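Local coordinates for citrate lyase subunit beta-like protein (Mycobacterium tuberculosis H37Rv, PDB 6CHU), which is a magnesium-dependent lyase of the HpcH/HpaI aldolase family, forms homotrimers, and takes part in itaconate dissimilation and leucine catabolism, at residues D160-Y163 with A167-V170; E201-A206 with P223-A228. All blocks are in the same frame, centred on the assembly; numbering follows the deposited sequence.

Interaction 1: D160-Y163 with A167-V170; sequences DGAY and ARHV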
ATOM      1  N   ASP A 160     -12.249 -13.873  12.230  1.00 51.55           N
ATOM      2  CA  ASP A 160     -11.178 -14.809  12.555  1.00 52.40           C
ATOM      3  C   ASP A 160      -9.997 -14.154  13.264  1.00 51.03           C
ATOM      4  O   ASP A 160      -9.026 -14.851  13.583  1.00 47.70           O
ATOM      5  CB  ASP A 160     -10.691 -15.516  11.283  1.00 56.38           C
ATOM      6  CG  ASP A 160     -10.096 -14.559  10.261  1.00 57.31           C
ATOM      7  OD1 ASP A 160     -10.084 -13.336  10.507  1.00 49.81           O
ATOM      8  OD2 ASP A 160      -9.639 -15.035   9.200  1.00 58.22           O
ATOM      9  N   GLY A 161     -10.044 -12.843  13.513  1.00 43.34           N
ATOM     10  CA  GLY A 161      -8.964 -12.143  14.176  1.00 35.81           C
ATOM     11  C   GLY A 161      -7.916 -11.558  13.252  1.00 27.92           C
ATOM     12  O   GLY A 161      -7.028 -10.836  13.727  1.00 30.84           O
ATOM     13  N   ALA A 162      -7.968 -11.872  11.961  1.00 31.07           N
ATOM     14  CA  ALA A 162      -7.030 -11.291  11.017  1.00 32.47           C
ATOM     15  C   ALA A 162      -7.320  -9.807  10.857  1.00 27.81           C
ATOM     16  O   ALA A 162      -8.473  -9.367  10.923  1.00 26.09           O
ATOM     17  CB  ALA A 162      -7.124 -11.988   9.659  1.00 34.32           C
ATOM     18  N   TYR A 163      -6.253  -9.032  10.669  1.00 25.92           N
ATOM     19  CA  TYR A 163      -6.405  -7.607  10.422  1.00 23.83           C
ATOM     20  C   TYR A 163      -7.230  -7.369   9.160  1.00 23.30           C
ATOM     21  O   TYR A 163      -7.117  -8.099   8.172  1.00 25.13           O
ATOM     22  CB  TYR A 163      -5.030  -6.946  10.265  1.00 24.97           C
ATOM     23  CG  TYR A 163      -4.340  -6.601  11.567  1.00 28.54           C
ATOM     24  CD1 TYR A 163      -4.986  -5.847  12.540  1.00 24.57           C
ATOM     25  CD2 TYR A 163      -3.043  -7.036  11.823  1.00 26.78           C
ATOM     26  CE1 TYR A 163      -4.349  -5.523  13.736  1.00 27.10           C
ATOM     27  CE2 TYR A 163      -2.395  -6.720  13.017  1.00 24.34           C
ATOM     28  CZ  TYR A 163      -3.057  -5.967  13.968  1.00 27.45           C
ATOM     29  OH  TYR A 163      -2.420  -5.650  15.154  1.00 29.20           O
ATOM     30  N   ALA A 167      -5.772  -1.907   7.755  1.00 20.33           N
ATOM     31  CA  ALA A 167      -4.804  -2.094   8.832  1.00 19.85           C
ATOM     32  C   ALA A 167      -3.538  -2.776   8.322  1.00 19.28           C
ATOM     33  O   ALA A 167      -2.418  -2.352   8.642  1.00 20.21           O
ATOM     34  CB  ALA A 167      -5.440  -2.902   9.969  1.00 19.16           C
ATOM     35  N   ARG A 168      -3.693  -3.838   7.532  1.00 20.33           N
ATOM     36  CA  ARG A 168      -2.531  -4.476   6.921  1.00 19.26           C
ATOM     37  C   ARG A 168      -1.751  -3.489   6.067  1.00 22.32           C
ATOM     38  O   ARG A 168      -0.515  -3.511   6.051  1.00 19.77           O
ATOM     39  CB  ARG A 168      -2.972  -5.675   6.085  1.00 23.48           C
ATOM     40  CG  ARG A 168      -3.706  -6.716   6.906  1.00 20.35           C
ATOM     41  CD  ARG A 168      -4.484  -7.670   6.002  1.00 32.83           C
ATOM     42  NE  ARG A 168      -3.658  -8.726   5.436  1.00 45.16           N
ATOM     43  CZ  ARG A 168      -3.782 -10.015   5.751  1.00 54.92           C
ATOM     44  NH1 ARG A 168      -4.700 -10.400   6.629  1.00 62.47           N
ATOM     45  NH2 ARG A 168      -2.991 -10.922   5.186  1.00 48.07           N
ATOM     46  N   HIS A 169      -2.460  -2.609   5.359  1.00 19.24           N
ATOM     47  CA  HIS A 169      -1.808  -1.639   4.481  1.00 18.90           C
ATOM     48  C   HIS A 169      -0.947  -0.667   5.282  1.00 19.35           C
ATOM     49  O   HIS A 169       0.204  -0.384   4.920  1.00 23.15           O
ATOM     50  CB  HIS A 169      -2.892  -0.898   3.692  1.00 18.11           C
ATOM     51  CG  HIS A 169      -2.382  -0.012   2.592  1.00 17.48           C
ATOM     52  ND1 HIS A 169      -2.354  -0.412   1.275  1.00 21.47           N
ATOM     53  CD2 HIS A 169      -1.970   1.276   2.606  1.00 18.80           C
ATOM     54  CE1 HIS A 169      -1.914   0.585   0.526  1.00 21.22           C
ATOM     55  NE2 HIS A 169      -1.674   1.622   1.307  1.00 19.52           N
ATOM     56  N   VAL A 170      -1.490  -0.150   6.389  1.00 15.81           N
ATOM     57  CA  VAL A 170      -0.734   0.791   7.224  1.00 17.39           C
ATOM     58  C   VAL A 170       0.434   0.092   7.915  1.00 20.38           C
ATOM     59  O   VAL A 170       1.525   0.670   8.066  1.00 18.08           O
ATOM     60  CB  VAL A 170      -1.687   1.469   8.228  1.00 18.18           C
ATOM     61  CG1 VAL A 170      -0.909   2.268   9.284  1.00 17.58           C
ATOM     62  CG2 VAL A 170      -2.686   2.370   7.478  1.00 17.74           C
TER

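Interaction 2: E201-A206 with P223-A228; sequences EEARDA and PVVRKA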
ATOM      1  N   GLU A 201       1.061 -15.980  16.378  1.00 25.06           N
ATOM      2  CA  GLU A 201       1.076 -15.908  14.919  1.00 29.16           C
ATOM      3  C   GLU A 201       1.427 -14.509  14.435  1.00 27.73           C
ATOM      4  O   GLU A 201       2.148 -14.344  13.442  1.00 26.88           O
ATOM      5  CB  GLU A 201      -0.286 -16.327  14.366  1.00 33.31           C
ATOM      6  CG  GLU A 201      -0.723 -17.729  14.764  1.00 44.58           C
ATOM      7  CD  GLU A 201      -2.058 -18.106  14.148  1.00 63.32           C
ATOM      8  OE1 GLU A 201      -2.647 -17.253  13.445  1.00 66.72           O
ATOM      9  OE2 GLU A 201      -2.516 -19.251  14.365  1.00 69.38           O
ATOM     10  N   GLU A 202       0.903 -13.490  15.122  1.00 24.47           N
ATOM     11  CA  GLU A 202       1.126 -12.098  14.755  1.00 24.82           C
ATOM     12  C   GLU A 202       2.580 -11.690  14.962  1.00 26.75           C
ATOM     13  O   GLU A 202       3.180 -11.034  14.099  1.00 24.83           O
ATOM     14  CB  GLU A 202       0.196 -11.226  15.596  1.00 25.79           C
ATOM     15  CG  GLU A 202       0.038  -9.782  15.169  1.00 28.93           C
ATOM     16  CD  GLU A 202      -1.214  -9.195  15.787  1.00 27.25           C
ATOM     17  OE1 GLU A 202      -1.165  -8.803  16.973  1.00 25.32           O
ATOM     18  OE2 GLU A 202      -2.259  -9.183  15.108  1.00 27.74           O
ATOM     19  N   ALA A 203       3.160 -12.057  16.107  1.00 23.80           N
ATOM     20  CA  ALA A 203       4.550 -11.698  16.376  1.00 23.91           C
ATOM     21  C   ALA A 203       5.509 -12.514  15.515  1.00 25.48           C
ATOM     22  O   ALA A 203       6.546 -12.001  15.083  1.00 25.95           O
ATOM     23  CB  ALA A 203       4.863 -11.882  17.861  1.00 26.71           C
ATOM     24  N   ARG A 204       5.195 -13.795  15.270  1.00 23.45           N
ATOM     25  CA  ARG A 204       5.978 -14.556  14.295  1.00 23.48           C
ATOM     26  C   ARG A 204       5.933 -13.887  12.925  1.00 23.04           C
ATOM     27  O   ARG A 204       6.967 -13.750  12.254  1.00 26.08           O
ATOM     28  CB  ARG A 204       5.473 -15.997  14.202  1.00 24.90           C
ATOM     29  CG  ARG A 204       5.917 -16.889  15.340  1.00 34.58           C
ATOM     30  CD  ARG A 204       5.439 -18.314  15.070  1.00 38.89           C
ATOM     31  NE  ARG A 204       5.812 -19.240  16.127  1.00 56.37           N
ATOM     32  CZ  ARG A 204       5.253 -20.436  16.289  1.00 69.78           C
ATOM     33  NH1 ARG A 204       4.291 -20.836  15.467  1.00 73.65           N
ATOM     34  NH2 ARG A 204       5.649 -21.228  17.275  1.00 71.54           N
ATOM     35  N   ASP A 205       4.740 -13.467  12.497  1.00 24.66           N
ATOM     36  CA  ASP A 205       4.600 -12.745  11.235  1.00 19.18           C
ATOM     37  C   ASP A 205       5.446 -11.478  11.233  1.00 27.47           C
ATOM     38  O   ASP A 205       6.121 -11.165  10.244  1.00 26.26           O
ATOM     39  CB  ASP A 205       3.133 -12.381  11.005  1.00 25.21           C
ATOM     40  CG  ASP A 205       2.312 -13.513  10.415  1.00 34.68           C
ATOM     41  OD1 ASP A 205       2.836 -14.641  10.256  1.00 35.50           O
ATOM     42  OD2 ASP A 205       1.123 -13.258  10.100  1.00 30.11           O
ATOM     43  N   ALA A 206       5.413 -10.732  12.338  1.00 21.44           N
ATOM     44  CA  ALA A 206       6.131  -9.468  12.404  1.00 22.24           C
ATOM     45  C   ALA A 206       7.639  -9.694  12.346  1.00 22.43           C
ATOM     46  O   ALA A 206       8.345  -9.020  11.587  1.00 23.89           O
ATOM     47  CB  ALA A 206       5.727  -8.715  13.671  1.00 23.05           C
ATOM     48  N   PRO A 223       6.720 -12.984  27.186  1.00 30.66           N
ATOM     49  CA  PRO A 223       7.361 -14.259  26.817  1.00 30.21           C
ATOM     50  C   PRO A 223       6.967 -14.738  25.435  1.00 32.72           C
ATOM     51  O   PRO A 223       7.798 -15.307  24.713  1.00 33.28           O
ATOM     52  CB  PRO A 223       6.873 -15.225  27.907  1.00 32.49           C
ATOM     53  CG  PRO A 223       6.537 -14.358  29.055  1.00 38.95           C
ATOM     54  CD  PRO A 223       5.990 -13.097  28.464  1.00 32.05           C
ATOM     55  N   VAL A 224       5.710 -14.521  25.048  1.00 28.41           N
ATOM     56  CA  VAL A 224       5.254 -14.962  23.734  1.00 31.48           C
ATOM     57  C   VAL A 224       6.015 -14.223  22.642  1.00 30.81           C
ATOM     58  O   VAL A 224       6.491 -14.828  21.674  1.00 28.23           O
ATOM     59  CB  VAL A 224       3.730 -14.769  23.613  1.00 27.90           C
ATOM     60  CG1 VAL A 224       3.220 -15.277  22.275  1.00 33.13           C
ATOM     61  CG2 VAL A 224       3.022 -15.480  24.766  1.00 30.42           C
ATOM     62  N   VAL A 225       6.164 -12.908  22.804  1.00 24.99           N
ATOM     63  CA  VAL A 225       6.880 -12.087  21.831  1.00 28.60           C
ATOM     64  C   VAL A 225       8.346 -12.498  21.755  1.00 32.84           C
ATOM     65  O   VAL A 225       8.896 -12.695  20.665  1.00 31.27           O
ATOM     66  CB  VAL A 225       6.726 -10.599  22.189  1.00 25.82           C
ATOM     67  CG1 VAL A 225       7.778  -9.755  21.465  1.00 25.24           C
ATOM     68  CG2 VAL A 225       5.319 -10.136  21.849  1.00 25.89           C
ATOM     69  N   ARG A 226       9.005 -12.626  22.912  1.00 29.57           N
ATOM     70  CA  ARG A 226      10.420 -12.990  22.914  1.00 31.65           C
ATOM     71  C   ARG A 226      10.651 -14.322  22.212  1.00 34.14           C
ATOM     72  O   ARG A 226      11.619 -14.477  21.458  1.00 34.65           O
ATOM     73  CB  ARG A 226      10.955 -13.038  24.347  1.00 30.40           C
ATOM     74  CG  ARG A 226      11.155 -11.668  24.985  1.00 33.40           C
ATOM     75  CD  ARG A 226      11.515 -11.802  26.452  1.00 37.02           C
ATOM     76  NE  ARG A 226      11.916 -10.530  27.042  1.00 36.17           N
ATOM     77  CZ  ARG A 226      11.931 -10.299  28.349  1.00 37.86           C
ATOM     78  NH1 ARG A 226      12.316  -9.118  28.813  1.00 37.80           N
ATOM     79  NH2 ARG A 226      11.554 -11.248  29.192  1.00 39.84           N
ATOM     80  N   LYS A 227       9.773 -15.300  22.443  1.00 31.58           N
ATOM     81  CA  LYS A 227       9.909 -16.580  21.752  1.00 34.86           C
ATOM     82  C   LYS A 227       9.637 -16.435  20.256  1.00 42.52           C
ATOM     83  O   LYS A 227      10.288 -17.092  19.435  1.00 39.56           O
ATOM     84  CB  LYS A 227       8.969 -17.615  22.369  1.00 37.28           C
ATOM     85  CG  LYS A 227       9.052 -18.998  21.727  1.00 44.74           C
ATOM     86  CD  LYS A 227       8.192 -20.003  22.480  1.00 50.17           C
ATOM     87  CE  LYS A 227       8.072 -21.320  21.725  1.00 55.12           C
ATOM     88  NZ  LYS A 227       7.159 -22.264  22.429  1.00 61.14           N
ATOM     89  N   ALA A 228       8.685 -15.577  19.879  1.00 39.72           N
ATOM     90  CA  ALA A 228       8.319 -15.459  18.471  1.00 38.34           C
ATOM     91  C   ALA A 228       9.441 -14.857  17.639  1.00 40.28           C
ATOM     92  O   ALA A 228       9.505 -15.089  16.427  1.00 46.14           O
ATOM     93  CB  ALA A 228       7.058 -14.612  18.317  1.00 35.37           C
TER

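Interaction 1: D160-Y163 with A167-V170
Ala-162 and Tyr-163, in the loop just before helix 165-180, lie against Ala-167 and Arg-168 in the first turn of that helix. Further back in the loop, Asp-160 forms an Asx turn: its OD1 accepts from the backbone N of Ala-162 at 3.0 Å, and the N-H comes in from above the carboxylate plane, 54° out of it. Gly-161 sits inside this turn, and its carbonyl O accepts a hydrogen bond from Arg-157. At Ala-162 the methyl lies beside the edge of the Arg-168 guanidinium, CB to NH1 4.2 Å. Tyr-163 does most of the touching. Its CB rests on CG of Arg-168 at 3.6 Å, while CD1 of the ring meets the methyl of Ala-167 obliquely at 3.9 Å. With CG anti to its carbonyl carbon (chi1 -82°), the ring leads away from the helix segment, to Trp-142, which it meets edge-to-face, and to Arg-157 in a cation-pi pair. The backbone O of Tyr-163 faces CD of Arg-168 at 3.4 Å and lies in the guanidinium plane, at its edge. A bend at chi3 (82°) turns the arginine chain back along the loop, and its NE makes a salt bridge with Asp-165 of the third subunit. One helix turn therefore serves both the loop and the trimer interface, where His-169 meets its copies in the two other subunits edge-to-face. This is a loop folded back on the start of an outer helix of a TIM barrel, between strands 137-142 and 184-187.

Interaction 2: E201-A206 with P223-A228
The methyl of Ala-228 points at the flank of the Ala-203 methyl, CB to CB 3.5 Å, where two helices come close together. The short axes pass within 8.7 Å of each other at a crossing angle of -37°, an approach consistent with the small side chains at the crossing. The methyl of Ala-228 also reaches the neighbouring helix backbone, lying 3.7 Å from N of Arg-204. Arg-204 closes over one flank of that methyl: with CG anti to its carbonyl carbon (chi1 -78°), CG comes to 3.9 Å from CB of Ala-228, and the chain then runs fully extended from CG to NE. Helices 196-209 and 221-228 are consecutive outer helices of the TIM barrel, following strands 184-187 and 213-216, so both run in broadly the same direction. Toward the barrel, Val-225 holds CG2 at 4.4 Å from CB of Ala-203; both side chains also rest on Thr-214 of strand 213-216, which lies beneath the pair. Near the surface the extended chains of Arg-204 and Lys-227 bring like charges fairly close, NH2 to NZ 5.5 Å, without contact. Val-224 packs instead on Val-196, Leu-199 and Gln-200, an earlier part of helix 196-209.

Overall arrangement
Interaction 1 closes before interaction 2 opens along the chain, and their centres lie 16 Å apart on the outside of the same barrel. Between them they involve three successive outer helices, 165-180, 196-209 and 221-228, which alternate along the chain with strands 184-187 and 213-216. The two meet where CE2 of Tyr-163 packs against OE2 of Glu-202 at 3.2 Å, an oxygen that also makes a salt bridge with Arg-157. Both segment pairs reach the third subunit, through Arg-168 to its Asp-165 and through Asp-205 to its Arg-158, so this side of the barrel contributes to the trimer. The Tyr-163 side chain is about 12 Å from a magnesium ion; interaction 2 lies away from this site.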